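Local structure of alkaline phosphatase (Thermus thermophilus, 7KWD) at residues R73-Y78 with P437-L442; G357-A362 with A388-V393. The protein probably hydrolyses phosphate monoesters as a homodimeric, zinc- and magnesium-dependent alkaline phosphatase. All coordinates share one frame; numbering follows the deposited sequence.

Contact 1. Residues R73-Y78 with P437-L442; sequences RLLARY and PVMLLL
Leu441 points from strand 438-443 into the C-terminal end of helix 70-75 and the turn after it, packing a helix end against the beta-sheet of the alkaline phosphatase fold. Its CG lies anti to the backbone N (chi1 161°), which carries both methyls to the 73-78 segment. CD2 meets Leu74 at 3.7 Å from Leu74 CB and also touches Leu74 CD1, the two leucine side chains crossing at about a right angle. The other branch, Leu441 CD1, sits 4.0 Å from Tyr78 CB and equally close to Leu74 O, so the fork of Leu441 spans the helix end and the turn. Two residues along the strand, on the same side, Met439 stretches out as far as its sulfur and bends at its last torsion (chi3 77°). Leu75 crosses it at about a right angle and brings CD2 to 4.0 Å from Met439 SD. Leu440, between them, points away from the helix. Trp51 of helix 51-65 packs on both Leu75 and Met439, continuing the apolar layer, and the side chain of Met439 lies about 13 Å from a bound zinc ion. The strand's backbone bonds go to its sheet neighbours, to Gly81 and Pro79 on one edge and to Val314 and Ser316 on the other; the contact with 73-78 is made largely by side chains on the sheet face. Leu74 O accepts from both Arg77 N and Tyr78 N, holding the turn that follows the helix. The Tyr78 ring leads away from the strand; the close approach is made by the methylene before it, Tyr78 CB, 3.4 Å from Leu442 O.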
loop_
_atom_site.group_PDB
_atom_site.type_symbol
_atom_site.label_atom_id
_atom_site.label_comp_id
_atom_site.label_asym_id
_atom_site.label_seq_id
_atom_site.Cartn_x
_atom_site.Cartn_y
_atom_site.Cartn_z
ATOM N N ARG A 73 -2.753 -16.513 6.211
ATOM C CA ARG A 73 -3.853 -17.315 6.761
ATOM C C ARG A 73 -4.727 -16.486 7.692
ATOM O O ARG A 73 -5.956 -16.639 7.688
ATOM C CB ARG A 73 -3.306 -18.528 7.505
ATOM C CG ARG A 73 -2.346 -19.360 6.659
ATOM C CD ARG A 73 -1.777 -20.604 7.423
ATOM N NE ARG A 73 -0.491 -21.092 6.886
ATOM C CZ ARG A 73 -0.038 -22.337 7.064
ATOM N NH1 ARG A 73 -0.754 -23.213 7.761
ATOM N NH2 ARG A 73 1.109 -22.720 6.529
ATOM N N LEU A 74 -4.108 -15.613 8.516
ATOM C CA LEU A 74 -4.894 -14.788 9.423
ATOM C C LEU A 74 -5.711 -13.753 8.644
ATOM O O LEU A 74 -6.905 -13.568 8.892
ATOM C CB LEU A 74 -4.010 -14.095 10.468
ATOM C CG LEU A 74 -3.176 -14.967 11.384
ATOM C CD1 LEU A 74 -2.552 -14.234 12.527
ATOM C CD2 LEU A 74 -4.002 -16.114 11.901
ATOM N N LEU A 75 -5.086 -13.050 7.710
ATOM C CA LEU A 75 -5.853 -12.046 6.976
ATOM C C LEU A 75 -6.965 -12.665 6.132
ATOM O O LEU A 75 -7.930 -11.975 5.802
ATOM C CB LEU A 75 -4.931 -11.241 6.068
ATOM C CG LEU A 75 -3.847 -10.414 6.772
ATOM C CD1 LEU A 75 -2.902 -9.892 5.709
ATOM C CD2 LEU A 75 -4.440 -9.252 7.552
ATOM N N ALA A 76 -6.838 -13.953 5.796
ATOM C CA ALA A 76 -7.799 -14.706 5.008
ATOM C C ALA A 76 -8.918 -15.283 5.849
ATOM O O ALA A 76 -9.798 -15.941 5.298
ATOM C CB ALA A 76 -7.079 -15.841 4.261
ATOM N N ARG A 77 -8.925 -15.032 7.153
ATOM C CA ARG A 77 -9.924 -15.654 8.006
ATOM C C ARG A 77 -10.427 -14.764 9.139
ATOM O O ARG A 77 -11.605 -14.805 9.490
ATOM C CB ARG A 77 -9.330 -16.929 8.588
ATOM C CG ARG A 77 -10.307 -17.733 9.389
ATOM C CD ARG A 77 -9.775 -19.131 9.687
ATOM N NE ARG A 77 -10.661 -19.832 10.614
ATOM C CZ ARG A 77 -10.380 -20.984 11.209
ATOM N NH1 ARG A 77 -9.213 -21.589 10.990
ATOM N NH2 ARG A 77 -11.271 -21.521 12.026
ATOM N N TYR A 78 -9.585 -13.960 9.714
ATOM C CA TYR A 78 -9.979 -13.259 10.923
ATOM C C TYR A 78 -10.252 -11.802 10.635
ATOM O O TYR A 78 -9.849 -11.276 9.594
ATOM C CB TYR A 78 -8.872 -13.414 11.970
ATOM C CG TYR A 78 -8.884 -14.796 12.549
ATOM C CD1 TYR A 78 -8.045 -15.776 12.079
ATOM C CD2 TYR A 78 -9.777 -15.125 13.541
ATOM C CE1 TYR A 78 -8.077 -17.054 12.605
ATOM C CE2 TYR A 78 -9.826 -16.385 14.056
ATOM C CZ TYR A 78 -8.977 -17.349 13.604
ATOM O OH TYR A 78 -9.041 -18.616 14.155
ATOM N N PRO A 437 -2.711 4.066 4.661
ATOM C CA PRO A 437 -3.307 3.264 5.742
ATOM C C PRO A 437 -2.730 1.852 5.738
ATOM O O PRO A 437 -2.299 1.339 4.702
ATOM C CB PRO A 437 -4.802 3.275 5.421
ATOM C CG PRO A 437 -4.898 3.657 3.982
ATOM C CD PRO A 437 -3.703 4.501 3.670
ATOM N N VAL A 438 -2.681 1.231 6.918
ATOM C CA VAL A 438 -1.977 -0.034 7.084
ATOM C C VAL A 438 -2.816 -1.013 7.907
ATOM O O VAL A 438 -3.908 -0.704 8.384
ATOM C CB VAL A 438 -0.592 0.168 7.735
ATOM C CG1 VAL A 438 0.310 0.902 6.751
ATOM C CG2 VAL A 438 -0.752 0.940 9.035
ATOM N N MET A 439 -2.258 -2.211 8.047
ATOM C CA MET A 439 -2.965 -3.373 8.572
ATOM C C MET A 439 -3.371 -3.235 10.031
ATOM O O MET A 439 -2.589 -2.824 10.881
ATOM C CB MET A 439 -2.058 -4.586 8.436
ATOM C CG MET A 439 -2.547 -5.844 9.106
ATOM S SD MET A 439 -1.341 -7.167 8.908
ATOM C CE MET A 439 -0.125 -6.765 10.078
ATOM N N LEU A 440 -4.607 -3.665 10.324
ATOM C CA LEU A 440 -5.073 -3.915 11.686
ATOM C C LEU A 440 -5.838 -5.231 11.685
ATOM O O LEU A 440 -6.783 -5.393 10.903
ATOM C CB LEU A 440 -5.986 -2.802 12.187
ATOM C CG LEU A 440 -6.818 -3.039 13.451
ATOM C CD1 LEU A 440 -5.976 -3.249 14.730
ATOM C CD2 LEU A 440 -7.694 -1.838 13.644
ATOM N N LEU A 441 -5.451 -6.137 12.576
ATOM C CA LEU A 441 -5.981 -7.499 12.578
ATOM C C LEU A 441 -6.243 -7.968 13.998
ATOM O O LEU A 441 -5.406 -7.774 14.881
ATOM C CB LEU A 441 -4.997 -8.459 11.899
ATOM C CG LEU A 441 -5.052 -9.974 12.121
ATOM C CD1 LEU A 441 -6.201 -10.559 11.359
ATOM C CD2 LEU A 441 -3.756 -10.587 11.618
ATOM N N LEU A 442 -7.373 -8.643 14.190
ATOM C CA LEU A 442 -7.797 -9.143 15.491
ATOM C C LEU A 442 -7.852 -10.660 15.491
ATOM O O LEU A 442 -8.475 -11.274 14.615
ATOM C CB LEU A 442 -9.173 -8.615 15.872
ATOM C CG LEU A 442 -9.314 -7.092 15.860
ATOM C CD1 LEU A 442 -10.778 -6.697 16.157
ATOM C CD2 LEU A 442 -8.397 -6.504 16.868
#

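Contact 2. Residues G357-A362 with A388-V393; sequences GQAPEA and AIREKV
Arg390 lays its aliphatic chain along the loop 357-362 and has the largest area buried here, followed by Ile389 and Pro360. The arginine leaves the last part of helix 379-391, and a bend about its CG-CD bond (chi3 105°) turns NE and the guanidinium to Ala359. Arg390 CG comes within 3.6 Å of Gln358 O, and CD reaches the same distance from Pro360 O. Farther out, NE approaches to 3.3 Å from Ala359 CA, which lies at the edge of the guanidinium and in its plane. Ala359 CB is close to both NE and NH2, so this side of the head group meets alanine carbon; Arg390 NE, buried by the contact, has no partner in the model. The nearest acid in the loop is Glu361, whose OE1 stays 6.0 Å from Arg390 NE, too far for a salt bridge, although the opposite charges may still attract weakly.

Ile389 points toward the loop and meets the proline ring with two branches: CG2 is 4.0 Å from Pro360 CD, while CD1 touches Pro360 CG. Its CG2 also lies beside Gly357 O. Pro405 packs against Ile389 as well, tying it to a more distant loop. The arrangement is a loop packed on a helix end at the protein surface: the connection between helices 349-356 and 362-373, entered through positive-phi Gly357 and left at N-cap Glu361, rests on the C-terminal part of helix 379-391.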
loop_
_atom_site.group_PDB
_atom_site.type_symbol
_atom_site.label_atom_id
_atom_site.label_comp_id
_atom_site.label_asym_id
_atom_site.label_seq_id
_atom_site.Cartn_x
_atom_site.Cartn_y
_atom_site.Cartn_z
ATOM N N GLY A 357 33.588 -0.971 6.514
ATOM C CA GLY A 357 34.325 0.034 7.228
ATOM C C GLY A 357 34.298 1.366 6.505
ATOM O O GLY A 357 33.647 1.546 5.476
ATOM N N GLN A 358 35.073 2.303 7.055
ATOM C CA GLN A 358 34.937 3.717 6.728
ATOM C C GLN A 358 35.673 4.147 5.464
ATOM O O GLN A 358 35.414 5.245 4.954
ATOM C CB GLN A 358 35.417 4.550 7.920
ATOM C CG GLN A 358 34.288 5.193 8.716
ATOM C CD GLN A 358 34.784 6.278 9.655
ATOM O OE1 GLN A 358 35.577 7.145 9.266
ATOM N NE2 GLN A 358 34.321 6.236 10.901
ATOM N N ALA A 359 36.559 3.324 4.922
ATOM C CA ALA A 359 37.286 3.676 3.702
ATOM C C ALA A 359 37.440 2.428 2.848
ATOM O O ALA A 359 38.546 1.942 2.610
ATOM C CB ALA A 359 38.642 4.294 4.037
ATOM N N PRO A 360 36.324 1.866 2.397
ATOM C CA PRO A 360 36.397 0.712 1.502
ATOM C C PRO A 360 36.841 1.128 0.116
ATOM O O PRO A 360 36.649 2.264 -0.328
ATOM C CB PRO A 360 34.953 0.196 1.478
ATOM C CG PRO A 360 34.154 1.465 1.602
ATOM C CD PRO A 360 34.931 2.313 2.602
ATOM N N GLU A 361 37.412 0.155 -0.581
ATOM C CA GLU A 361 37.768 0.274 -1.984
ATOM C C GLU A 361 36.654 -0.318 -2.836
ATOM O O GLU A 361 35.988 -1.271 -2.436
ATOM C CB GLU A 361 39.087 -0.453 -2.256
ATOM C CG GLU A 361 39.853 0.073 -3.456
ATOM C CD GLU A 361 40.764 1.247 -3.106
ATOM O OE1 GLU A 361 40.514 1.911 -2.073
ATOM O OE2 GLU A 361 41.724 1.505 -3.867
ATOM N N ALA A 362 36.471 0.249 -4.021
ATOM C CA ALA A 362 35.499 -0.262 -4.976
ATOM C C ALA A 362 35.546 -1.774 -5.108
ATOM O O ALA A 362 34.516 -2.445 -5.199
ATOM C CB ALA A 362 35.736 0.362 -6.351
ATOM N N ALA A 388 29.438 7.488 -1.710
ATOM C CA ALA A 388 28.417 7.744 -0.711
ATOM C C ALA A 388 28.964 7.484 0.683
ATOM O O ALA A 388 28.735 8.279 1.600
ATOM C CB ALA A 388 27.184 6.888 -1.010
ATOM N N ILE A 389 29.718 6.398 0.855
ATOM C CA ILE A 389 30.281 6.078 2.163
ATOM C C ILE A 389 31.369 7.072 2.548
ATOM O O ILE A 389 31.458 7.498 3.705
ATOM C CB ILE A 389 30.858 4.649 2.167
ATOM C CG1 ILE A 389 29.750 3.591 2.078
ATOM C CG2 ILE A 389 31.669 4.413 3.428
ATOM C CD1 ILE A 389 30.214 2.201 1.550
ATOM N N ARG A 390 32.251 7.407 1.613
ATOM C CA ARG A 390 33.466 8.138 1.957
ATOM C C ARG A 390 33.309 9.643 1.837
ATOM O O ARG A 390 33.869 10.374 2.659
ATOM C CB ARG A 390 34.617 7.651 1.083
ATOM C CG ARG A 390 35.142 6.277 1.522
ATOM C CD ARG A 390 36.230 5.740 0.597
ATOM N NE ARG A 390 37.531 5.858 1.238
ATOM C CZ ARG A 390 38.483 6.706 0.856
ATOM N NH1 ARG A 390 38.304 7.509 -0.186
ATOM N NH2 ARG A 390 39.623 6.742 1.522
ATOM N N GLU A 391 32.526 10.123 0.872
ATOM C CA GLU A 391 32.387 11.551 0.643
ATOM C C GLU A 391 30.980 12.084 0.855
ATOM O O GLU A 391 30.714 13.244 0.509
ATOM C CB GLU A 391 32.792 11.907 -0.785
ATOM C CG GLU A 391 34.150 11.444 -1.197
ATOM C CD GLU A 391 34.365 11.711 -2.664
ATOM O OE1 GLU A 391 34.090 12.857 -3.105
ATOM O OE2 GLU A 391 34.764 10.760 -3.372
ATOM N N LYS A 392 30.060 11.271 1.354
ATOM C CA LYS A 392 28.664 11.691 1.496
ATOM C C LYS A 392 28.127 12.288 0.199
ATOM O O LYS A 392 27.377 13.271 0.186
ATOM C CB LYS A 392 28.523 12.654 2.667
ATOM C CG LYS A 392 29.174 12.065 3.927
ATOM C CD LYS A 392 28.506 12.530 5.217
ATOM C CE LYS A 392 29.374 12.196 6.441
ATOM N NZ LYS A 392 30.707 11.596 6.088
ATOM N N VAL A 393 28.481 11.656 -0.909
ATOM C CA VAL A 393 27.908 11.981 -2.204
ATOM C C VAL A 393 26.940 10.867 -2.570
ATOM O O VAL A 393 27.346 9.704 -2.731
ATOM C CB VAL A 393 28.986 12.155 -3.273
ATOM C CG1 VAL A 393 28.317 12.340 -4.590
ATOM C CG2 VAL A 393 29.878 13.345 -2.918
#

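Overall arrangement
Contact 1 is a buried contact and contact 2 a surface one; they lie on opposite sides of the chain's centre, with contact centres 42 Å apart and nearest atoms about 29 Å apart. They share no helix or strand. Contact 1 joins residues far apart in sequence, a helix end and a sheet strand; contact 2, nested within the loop closed by contact 1, joins an interhelical loop to a helix end only 26 residues on. Leucine and methionine side chains dominate the first; the second mixes proline and isoleucine with an arginine chain running beside backbone carbonyls. The second subunit reaches several residues of the contact 1 segments, among them Leu75 through its backbone, whereas contact 2 touches no other chain of the dimer and lies away from the metal sites.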